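Local coordinates for protein alpha-amylase (Eisenia fetida, PDB 6M4K) that probably catalyses the endohydrolysis of alpha-1,4-glucosidic linkages in starch-like polysaccharides, as a calcium-containing, cold-active glycoside hydrolase of family 13, at residues 67-76 against 106-117; 313-321 against 345-355. All coordinates share one frame; numbering follows the deposited sequence.

Overall arrangement
Both contacts belong to the catalytic part of a family 13 alpha-amylase, built on a closed barrel of eight parallel strands. Contact 1 joins the loop after strand 44-47 to the loop after strand 97-102, the second and third strands of the barrel. Contact 2 joins the loop after strand 295-297 to the one after strand 339-344, the seventh and eighth. All four segments thus follow the C-terminal ends of barrel strands, where family 13 enzymes have their catalytic cleft. The two centres are 28 Å apart, and the nearest atoms about 9 Å. Contact 1 lies near the calcium site, with the side chain of His106 about 7 Å from the ion. Contact 2 lies away from that site.

Contact 1 (67-76 against 106-117); sequences YQPVSYTMNS and HMTGGGSGTGSD
His106 NE2 donates to Tyr67 O at 2.9 Å. The oxygen lies in the imidazole plane, but the bond is bent to 138° at the hydrogen. Gln68 runs extended beyond CG and brings OE1 to within 2.9 Å of Gly109 N. That bond is nearly straight, although the N-H comes from above the amide plane; Arg54 is a second donor to OE1. At the other end, Asp117 takes two bonds. Its OD2 accepts from Thr73 OG1 at 2.8 Å, on the anti side. Its OD1 accepts from Asn75 ND2, which approaches from above the carboxylate plane, with amide and carboxylate nearly at right angles. Ser116 OG donates in the carbonyl plane to a lone pair of Asn75 O at 2.7 Å.

Apolar contacts fill the middle. The Met107 chain bends at chi2 (-59°) and chi3 (-75°), which folds its end back over Pro69. SD meets Pro69 CB at 3.9 Å, and CE reaches the carbonyl oxygens of Pro69 and Val70. Pro69 O is buried here without a hydrogen-bond partner. SD also makes an oblique Met-aromatic contact with Tyr72, 5.4 Å from the ring centroid. Val70 CG2 packs on Thr108 CG2 and Gly115 CA.

One water links Tyr72 OH to His106 O; the hydroxyl also bonds to Tyr133. Ser71 OG closes an ST turn with Thr73 N and also binds Glu52.

His106 directly follows the calcium ligand Asn105. Segment 106-117 follows barrel strand 97-102, so the contact packs the start of the long beta3-alpha3 excursion, domain B in family 13 alpha-amylases, on the loop after strand 44-47. Tyr72 leans on helix 176-192, while Val70 and Thr108 touch Phe121 on strand 120-122, the antiparallel partner of strand 112-114.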
loop_
_atom_site.group_PDB
_atom_site.type_symbol
_atom_site.label_atom_id
_atom_site.label_comp_id
_atom_site.label_asym_id
_atom_site.label_seq_id
_atom_site.Cartn_x
_atom_site.Cartn_y
_atom_site.Cartn_z
ATOM N N TYR A 67 3.840 -14.944 4.481
ATOM C CA TYR A 67 2.386 -15.016 4.515
ATOM C C TYR A 67 1.884 -16.381 4.971
ATOM O O TYR A 67 0.700 -16.687 4.804
ATOM C CB TYR A 67 1.806 -14.549 3.171
ATOM C CG TYR A 67 2.070 -13.066 3.027
ATOM C CD1 TYR A 67 1.217 -12.135 3.618
ATOM C CD2 TYR A 67 3.206 -12.590 2.384
ATOM C CE1 TYR A 67 1.479 -10.774 3.554
ATOM C CE2 TYR A 67 3.478 -11.234 2.311
ATOM C CZ TYR A 67 2.605 -10.331 2.897
ATOM O OH TYR A 67 2.909 -8.990 2.820
ATOM N N GLN A 68 2.763 -17.183 5.590
ATOM C CA GLN A 68 2.425 -18.473 6.191
ATOM C C GLN A 68 2.818 -18.442 7.660
ATOM O O GLN A 68 3.924 -18.870 8.035
ATOM C CB GLN A 68 3.095 -19.622 5.441
ATOM C CG GLN A 68 2.500 -19.791 4.062
ATOM C CD GLN A 68 2.971 -21.043 3.362
ATOM O OE1 GLN A 68 3.017 -22.125 3.955
ATOM N NE2 GLN A 68 3.327 -20.907 2.095
ATOM N N PRO A 69 1.933 -17.964 8.533
ATOM C CA PRO A 69 2.253 -17.910 9.961
ATOM C C PRO A 69 2.526 -19.288 10.548
ATOM O O PRO A 69 1.876 -20.282 10.205
ATOM C CB PRO A 69 0.999 -17.291 10.585
ATOM C CG PRO A 69 0.403 -16.494 9.478
ATOM C CD PRO A 69 0.655 -17.293 8.227
ATOM N N VAL A 70 3.479 -19.303 11.473
ATOM C CA VAL A 70 3.791 -20.473 12.279
ATOM C C VAL A 70 3.428 -20.261 13.748
ATOM O O VAL A 70 2.961 -21.188 14.418
ATOM C CB VAL A 70 5.275 -20.868 12.094
ATOM C CG1 VAL A 70 5.714 -21.910 13.134
ATOM C CG2 VAL A 70 5.497 -21.389 10.677
ATOM N N SER A 71 3.591 -19.043 14.255
ATOM C CA SER A 71 3.113 -18.685 15.586
ATOM C C SER A 71 2.961 -17.171 15.635
ATOM O O SER A 71 3.150 -16.479 14.633
ATOM C CB SER A 71 4.052 -19.188 16.688
ATOM O OG SER A 71 5.117 -18.280 16.877
ATOM N N TYR A 72 2.607 -16.659 16.815
ATOM C CA TYR A 72 2.483 -15.221 17.019
ATOM C C TYR A 72 3.617 -14.650 17.864
ATOM O O TYR A 72 3.501 -13.527 18.373
ATOM C CB TYR A 72 1.093 -14.867 17.555
ATOM C CG TYR A 72 -0.013 -15.412 16.675
ATOM C CD1 TYR A 72 -0.289 -14.846 15.429
ATOM C CD2 TYR A 72 -0.775 -16.504 17.075
ATOM C CE1 TYR A 72 -1.290 -15.359 14.617
ATOM C CE2 TYR A 72 -1.776 -17.018 16.272
ATOM C CZ TYR A 72 -2.046 -16.441 15.046
ATOM O OH TYR A 72 -3.046 -16.965 14.257
ATOM N N THR A 73 4.723 -15.385 18.016
ATOM C CA THR A 73 5.927 -14.734 18.509
ATOM C C THR A 73 6.434 -13.756 17.451
ATOM O O THR A 73 5.922 -13.706 16.333
ATOM C CB THR A 73 7.003 -15.753 18.883
ATOM O OG1 THR A 73 7.574 -16.324 17.696
ATOM C CG2 THR A 73 6.406 -16.852 19.756
ATOM N N MET A 74 7.433 -12.957 17.810
ATOM C CA MET A 74 7.775 -11.767 17.038
ATOM C C MET A 74 9.216 -11.761 16.545
ATOM O O MET A 74 9.861 -10.714 16.480
ATOM C CB MET A 74 7.429 -10.509 17.826
ATOM C CG MET A 74 5.920 -10.279 17.895
ATOM S SD MET A 74 5.234 -9.833 16.284
ATOM C CE MET A 74 5.948 -8.196 16.145
ATOM N N ASN A 75 9.720 -12.922 16.144
ATOM C CA ASN A 75 11.017 -13.034 15.485
ATOM C C ASN A 75 10.763 -13.445 14.040
ATOM O O ASN A 75 10.210 -14.521 13.793
ATOM C CB ASN A 75 11.858 -14.088 16.201
ATOM C CG ASN A 75 13.328 -14.026 15.839
ATOM O OD1 ASN A 75 13.823 -13.039 15.298
ATOM N ND2 ASN A 75 14.048 -15.096 16.162
ATOM N N SER A 76 11.130 -12.572 13.096
ATOM C CA SER A 76 10.813 -12.728 11.683
ATOM C C SER A 76 12.061 -12.440 10.856
ATOM O O SER A 76 13.106 -12.029 11.373
ATOM C CB SER A 76 9.713 -11.742 11.264
ATOM O OG SER A 76 10.215 -10.412 11.261
ATOM N N HIS A 106 -5.124 -17.750 8.009
ATOM C CA HIS A 106 -4.567 -19.072 7.780
ATOM C C HIS A 106 -3.237 -19.176 8.498
ATOM O O HIS A 106 -2.699 -18.199 9.025
ATOM C CB HIS A 106 -4.386 -19.290 6.285
ATOM C CG HIS A 106 -3.642 -18.183 5.607
ATOM N ND1 HIS A 106 -4.277 -17.182 4.900
ATOM C CD2 HIS A 106 -2.318 -17.912 5.548
ATOM C CE1 HIS A 106 -3.366 -16.349 4.424
ATOM N NE2 HIS A 106 -2.169 -16.768 4.804
ATOM N N MET A 107 -2.724 -20.406 8.525
ATOM C CA MET A 107 -1.369 -20.676 8.989
ATOM C C MET A 107 -0.490 -21.028 7.789
ATOM O O MET A 107 -0.313 -20.200 6.889
ATOM C CB MET A 107 -1.378 -21.743 10.090
ATOM C CG MET A 107 -2.130 -21.322 11.346
ATOM S SD MET A 107 -1.503 -19.820 12.145
ATOM C CE MET A 107 -0.010 -20.444 12.937
ATOM N N THR A 108 0.061 -22.236 7.736
ATOM C CA THR A 108 0.880 -22.636 6.600
ATOM C C THR A 108 0.066 -23.467 5.622
ATOM O O THR A 108 -1.074 -23.862 5.895
ATOM C CB THR A 108 2.090 -23.470 7.044
ATOM O OG1 THR A 108 1.633 -24.727 7.583
ATOM C CG2 THR A 108 2.901 -22.730 8.078
ATOM N N GLY A 109 0.687 -23.763 4.481
ATOM C CA GLY A 109 0.231 -24.835 3.624
ATOM C C GLY A 109 0.632 -26.188 4.185
ATOM O O GLY A 109 0.988 -26.331 5.359
ATOM N N GLY A 110 0.573 -27.196 3.321
ATOM C CA GLY A 110 0.979 -28.532 3.710
ATOM C C GLY A 110 2.471 -28.637 3.964
ATOM O O GLY A 110 3.270 -27.742 3.675
ATOM N N GLY A 111 2.861 -29.783 4.516
ATOM C CA GLY A 111 4.249 -30.011 4.854
ATOM C C GLY A 111 4.561 -29.640 6.286
ATOM O O GLY A 111 3.727 -29.142 7.048
ATOM N N SER A 112 5.801 -29.904 6.677
ATOM C CA SER A 112 6.219 -29.651 8.043
ATOM C C SER A 112 7.584 -28.988 8.032
ATOM O O SER A 112 8.312 -29.025 7.038
ATOM C CB SER A 112 6.289 -30.942 8.868
ATOM O OG SER A 112 7.408 -31.721 8.462
ATOM N N GLY A 113 7.922 -28.403 9.169
ATOM C CA GLY A 113 9.202 -27.735 9.322
ATOM C C GLY A 113 9.188 -26.883 10.566
ATOM O O GLY A 113 8.467 -27.170 11.528
ATOM N N THR A 114 9.992 -25.836 10.540
ATOM C CA THR A 114 9.971 -24.857 11.608
ATOM C C THR A 114 9.814 -23.463 11.022
ATOM O O THR A 114 10.007 -23.237 9.823
ATOM C CB THR A 114 11.228 -24.938 12.477
ATOM O OG1 THR A 114 12.398 -24.819 11.653
ATOM C CG2 THR A 114 11.275 -26.273 13.229
ATOM N N GLY A 115 9.443 -22.530 11.895
ATOM C CA GLY A 115 9.322 -21.138 11.532
ATOM C C GLY A 115 10.572 -20.340 11.859
ATOM O O GLY A 115 11.613 -20.871 12.255
ATOM N N SER A 116 10.441 -19.024 11.701
ATOM C CA SER A 116 11.549 -18.093 11.870
ATOM C C SER A 116 11.952 -17.891 13.323
ATOM O O SER A 116 12.933 -17.178 13.575
ATOM C CB SER A 116 11.179 -16.744 11.243
ATOM O OG SER A 116 9.951 -16.247 11.778
ATOM N N ASP A 117 11.215 -18.464 14.274
ATOM C CA ASP A 117 11.562 -18.404 15.689
ATOM C C ASP A 117 11.809 -19.795 16.255
ATOM O O ASP A 117 11.871 -19.952 17.479
ATOM C CB ASP A 117 10.477 -17.667 16.494
ATOM C CG ASP A 117 11.012 -17.015 17.759
ATOM O OD1 ASP A 117 12.239 -16.853 17.894
ATOM O OD2 ASP A 117 10.193 -16.646 18.627
HETATM O O HOH W 1 -2.786 -16.558 11.605
#

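Contact 2 (313-321 against 345-355); sequences FGTILTFFE and SYNWPRNIVNG
The Phe320 ring is sandwiched between Phe319 CE1 on one face and the Arg350 guanidinium on the other. The guanidinium stacks nearly parallel to the ring, with planes 17° and centres 4.1 Å apart, a cation-pi contact. Its opposite face meets Ile352 CD1. The edge of Phe320 points at the face of the Trp348 six-membered ring in a T-shaped pair, planes at 86°. Phe319 sets its edge against Asn347 OD1, whose ND2 bonds to Gly380 O, and its CZ touches Trp348 CZ3 at 3.9 Å. Ile352 CD1 sits over the centre of Phe313, 3.6 Å from the centroid, while Gly355 O lies at that ring's edge.

Arg350 bends at chi3 (75°), which turns the guanidinium onto Phe320. NH1 makes a salt bridge with Glu321 OE2 at 3.5 Å, through a weak hydrogen bond. A water bridges OE2 and NH2 more closely, and another joins NH1 to Thr318 OG1. A leucine in place of Arg350 would probably leave Glu321 without this charged mate and strip one face of Phe320 of its flat cover. A third water connects Phe313 N with Gly355 O.

Glu321 is the N-cap residue of helix 322-334, and its OE1 accepts from Thr318 N at 2.9 Å. Segment 345-355 leaves strand 339-344 of the barrel and enters the 352-353/356-357 hairpin, where Asp357 accepts a hydrogen bond from Trp348 NE1.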
loop_
_atom_site.group_PDB
_atom_site.type_symbol
_atom_site.label_atom_id
_atom_site.label_comp_id
_atom_site.label_asym_id
_atom_site.label_seq_id
_atom_site.Cartn_x
_atom_site.Cartn_y
_atom_site.Cartn_z
ATOM N N PHE A 313 0.095 -8.824 -16.179
ATOM C CA PHE A 313 1.109 -7.777 -16.288
ATOM C C PHE A 313 0.714 -6.630 -17.220
ATOM O O PHE A 313 1.544 -5.756 -17.498
ATOM C CB PHE A 313 2.453 -8.374 -16.717
ATOM C CG PHE A 313 3.219 -9.018 -15.595
ATOM C CD1 PHE A 313 3.868 -8.240 -14.653
ATOM C CD2 PHE A 313 3.295 -10.394 -15.486
ATOM C CE1 PHE A 313 4.576 -8.820 -13.618
ATOM C CE2 PHE A 313 4.006 -10.981 -14.449
ATOM C CZ PHE A 313 4.643 -10.190 -13.519
ATOM N N GLY A 314 -0.528 -6.594 -17.688
ATOM C CA GLY A 314 -0.912 -5.673 -18.736
ATOM C C GLY A 314 -1.625 -4.395 -18.330
ATOM O O GLY A 314 -1.952 -3.588 -19.202
ATOM N N THR A 315 -1.844 -4.174 -17.037
ATOM C CA THR A 315 -2.681 -3.091 -16.514
ATOM C C THR A 315 -1.990 -2.359 -15.368
ATOM O O THR A 315 -1.808 -1.138 -15.422
ATOM C CB THR A 315 -4.056 -3.603 -16.058
ATOM O OG1 THR A 315 -4.831 -3.997 -17.199
ATOM C CG2 THR A 315 -4.818 -2.514 -15.303
ATOM N N ILE A 316 -1.591 -3.094 -14.326
ATOM C CA ILE A 316 -0.955 -2.464 -13.174
ATOM C C ILE A 316 0.352 -1.797 -13.588
ATOM O O ILE A 316 1.140 -2.351 -14.367
ATOM C CB ILE A 316 -0.744 -3.509 -12.066
ATOM C CG1 ILE A 316 -2.084 -4.087 -11.589
ATOM C CG2 ILE A 316 0.022 -2.903 -10.889
ATOM C CD1 ILE A 316 -3.084 -3.033 -11.087
ATOM N N LEU A 317 0.595 -0.601 -13.065
ATOM C CA LEU A 317 1.855 0.096 -13.273
ATOM C C LEU A 317 2.767 -0.090 -12.067
ATOM O O LEU A 317 2.313 -0.094 -10.916
ATOM C CB LEU A 317 1.613 1.582 -13.530
ATOM C CG LEU A 317 0.969 1.877 -14.884
ATOM C CD1 LEU A 317 0.461 3.315 -14.949
ATOM C CD2 LEU A 317 1.984 1.598 -16.008
ATOM N N THR A 318 4.059 -0.274 -12.344
ATOM C CA THR A 318 5.055 -0.569 -11.326
ATOM C C THR A 318 6.336 0.160 -11.690
ATOM O O THR A 318 6.428 0.813 -12.729
ATOM C CB THR A 318 5.361 -2.069 -11.275
ATOM O OG1 THR A 318 6.149 -2.423 -12.429
ATOM C CG2 THR A 318 4.096 -2.893 -11.284
ATOM N N PHE A 319 7.351 0.026 -10.833
ATOM C CA PHE A 319 8.641 0.658 -11.109
ATOM C C PHE A 319 9.270 0.167 -12.414
ATOM O O PHE A 319 10.154 0.845 -12.947
ATOM C CB PHE A 319 9.610 0.478 -9.931
ATOM C CG PHE A 319 10.083 -0.938 -9.729
ATOM C CD1 PHE A 319 11.228 -1.396 -10.372
ATOM C CD2 PHE A 319 9.411 -1.794 -8.881
ATOM C CE1 PHE A 319 11.676 -2.685 -10.187
ATOM C CE2 PHE A 319 9.860 -3.095 -8.686
ATOM C CZ PHE A 319 11.003 -3.541 -9.349
ATOM N N PHE A 320 8.832 -0.978 -12.942
ATOM C CA PHE A 320 9.318 -1.425 -14.247
ATOM C C PHE A 320 8.809 -0.546 -15.386
ATOM O O PHE A 320 9.397 -0.557 -16.474
ATOM C CB PHE A 320 8.944 -2.894 -14.486
ATOM C CG PHE A 320 9.826 -3.880 -13.765
ATOM C CD1 PHE A 320 11.118 -4.120 -14.204
ATOM C CD2 PHE A 320 9.357 -4.595 -12.673
ATOM C CE1 PHE A 320 11.929 -5.036 -13.549
ATOM C CE2 PHE A 320 10.161 -5.507 -12.020
ATOM C CZ PHE A 320 11.445 -5.732 -12.461
ATOM N N GLU A 321 7.725 0.203 -15.173
ATOM C CA GLU A 321 7.224 1.164 -16.145
ATOM C C GLU A 321 7.314 2.545 -15.504
ATOM O O GLU A 321 6.298 3.205 -15.270
ATOM C CB GLU A 321 5.777 0.830 -16.537
ATOM C CG GLU A 321 5.575 -0.589 -17.092
ATOM C CD GLU A 321 5.459 -1.658 -16.010
ATOM O OE1 GLU A 321 4.872 -1.373 -14.939
ATOM O OE2 GLU A 321 5.968 -2.785 -16.215
ATOM N N SER A 345 9.731 -0.867 -3.219
ATOM C CA SER A 345 10.015 -2.193 -3.756
ATOM C C SER A 345 11.497 -2.542 -3.731
ATOM O O SER A 345 12.374 -1.687 -3.566
ATOM C CB SER A 345 9.567 -2.270 -5.217
ATOM O OG SER A 345 8.236 -1.820 -5.366
ATOM N N TYR A 346 11.753 -3.826 -3.975
ATOM C CA TYR A 346 13.081 -4.275 -4.351
ATOM C C TYR A 346 13.052 -4.843 -5.767
ATOM O O TYR A 346 12.020 -5.285 -6.271
ATOM C CB TYR A 346 13.633 -5.297 -3.351
ATOM C CG TYR A 346 12.839 -6.583 -3.178
ATOM C CD1 TYR A 346 12.943 -7.609 -4.114
ATOM C CD2 TYR A 346 12.023 -6.792 -2.062
ATOM C CE1 TYR A 346 12.254 -8.791 -3.956
ATOM C CE2 TYR A 346 11.331 -7.979 -1.896
ATOM C CZ TYR A 346 11.450 -8.983 -2.842
ATOM O OH TYR A 346 10.780 -10.163 -2.659
ATOM N N ASN A 347 14.224 -4.842 -6.400
ATOM C CA ASN A 347 14.382 -5.410 -7.731
ATOM C C ASN A 347 14.519 -6.925 -7.650
ATOM O O ASN A 347 15.022 -7.477 -6.672
ATOM C CB ASN A 347 15.628 -4.803 -8.379
ATOM C CG ASN A 347 15.599 -4.865 -9.893
ATOM O OD1 ASN A 347 14.624 -5.293 -10.499
ATOM N ND2 ASN A 347 16.685 -4.413 -10.514
ATOM N N TRP A 348 14.069 -7.596 -8.696
ATOM C CA TRP A 348 14.220 -9.038 -8.795
ATOM C C TRP A 348 14.218 -9.392 -10.271
ATOM O O TRP A 348 13.825 -8.571 -11.107
ATOM C CB TRP A 348 13.104 -9.781 -8.035
ATOM C CG TRP A 348 11.795 -9.909 -8.778
ATOM C CD1 TRP A 348 11.364 -10.987 -9.512
ATOM C CD2 TRP A 348 10.739 -8.936 -8.843
ATOM N NE1 TRP A 348 10.109 -10.738 -10.030
ATOM C CE2 TRP A 348 9.709 -9.486 -9.637
ATOM C CE3 TRP A 348 10.564 -7.652 -8.304
ATOM C CZ2 TRP A 348 8.530 -8.801 -9.906
ATOM C CZ3 TRP A 348 9.379 -6.973 -8.573
ATOM C CH2 TRP A 348 8.386 -7.551 -9.371
ATOM N N PRO A 349 14.718 -10.617 -10.643
ATOM C CA PRO A 349 14.827 -10.938 -12.082
ATOM C C PRO A 349 13.489 -11.338 -12.689
ATOM O O PRO A 349 13.249 -12.493 -13.074
ATOM C CB PRO A 349 15.846 -12.084 -12.080
ATOM C CG PRO A 349 15.579 -12.786 -10.791
ATOM C CD PRO A 349 15.294 -11.678 -9.797
ATOM N N ARG A 350 12.574 -10.365 -12.776
ATOM C CA ARG A 350 11.270 -10.621 -13.373
ATOM C C ARG A 350 11.449 -11.223 -14.761
ATOM O O ARG A 350 12.227 -10.713 -15.570
ATOM C CB ARG A 350 10.474 -9.312 -13.467
ATOM C CG ARG A 350 9.016 -9.507 -13.893
ATOM C CD ARG A 350 8.283 -8.181 -14.080
ATOM N NE ARG A 350 8.713 -7.553 -15.323
ATOM C CZ ARG A 350 8.114 -6.518 -15.898
ATOM N NH1 ARG A 350 7.050 -5.962 -15.332
ATOM N NH2 ARG A 350 8.570 -6.039 -17.049
ATOM N N ASN A 351 10.719 -12.300 -15.029
ATOM C CA ASN A 351 10.979 -13.121 -16.216
ATOM C C ASN A 351 9.635 -13.681 -16.689
ATOM O O ASN A 351 9.227 -14.769 -16.285
ATOM C CB ASN A 351 11.965 -14.231 -15.873
ATOM C CG ASN A 351 12.380 -15.029 -17.079
ATOM O OD1 ASN A 351 12.969 -14.483 -18.003
ATOM N ND2 ASN A 351 12.079 -16.313 -17.079
ATOM N N ILE A 352 8.940 -12.903 -17.518
ATOM C CA ILE A 352 7.560 -13.224 -17.874
ATOM C C ILE A 352 7.542 -14.215 -19.031
ATOM O O ILE A 352 8.058 -13.932 -20.118
ATOM C CB ILE A 352 6.745 -11.958 -18.183
ATOM C CG1 ILE A 352 6.730 -11.048 -16.951
ATOM C CG2 ILE A 352 5.315 -12.330 -18.595
ATOM C CD1 ILE A 352 6.323 -9.609 -17.249
ATOM N N VAL A 353 6.947 -15.377 -18.795
ATOM C CA VAL A 353 6.845 -16.444 -19.784
ATOM C C VAL A 353 5.395 -16.895 -19.784
ATOM O O VAL A 353 4.863 -17.290 -18.741
ATOM C CB VAL A 353 7.783 -17.619 -19.445
ATOM C CG1 VAL A 353 7.632 -18.749 -20.458
ATOM C CG2 VAL A 353 9.226 -17.138 -19.380
ATOM N N ASN A 354 4.743 -16.808 -20.943
ATOM C CA ASN A 354 3.324 -17.130 -21.045
ATOM C C ASN A 354 2.509 -16.352 -20.011
ATOM O O ASN A 354 1.609 -16.889 -19.364
ATOM C CB ASN A 354 3.092 -18.636 -20.941
ATOM C CG ASN A 354 3.838 -19.411 -22.012
ATOM O OD1 ASN A 354 3.848 -19.023 -23.181
ATOM N ND2 ASN A 354 4.479 -20.504 -21.614
ATOM N N GLY A 355 2.854 -15.076 -19.839
ATOM C CA GLY A 355 2.111 -14.177 -18.976
ATOM C C GLY A 355 2.380 -14.302 -17.490
ATOM O O GLY A 355 1.765 -13.565 -16.705
HETATM O O HOH W 2 0.524 -11.116 -17.801
HETATM O O HOH W 3 6.061 -5.500 -12.647
HETATM O O HOH W 4 7.724 -3.531 -18.005
#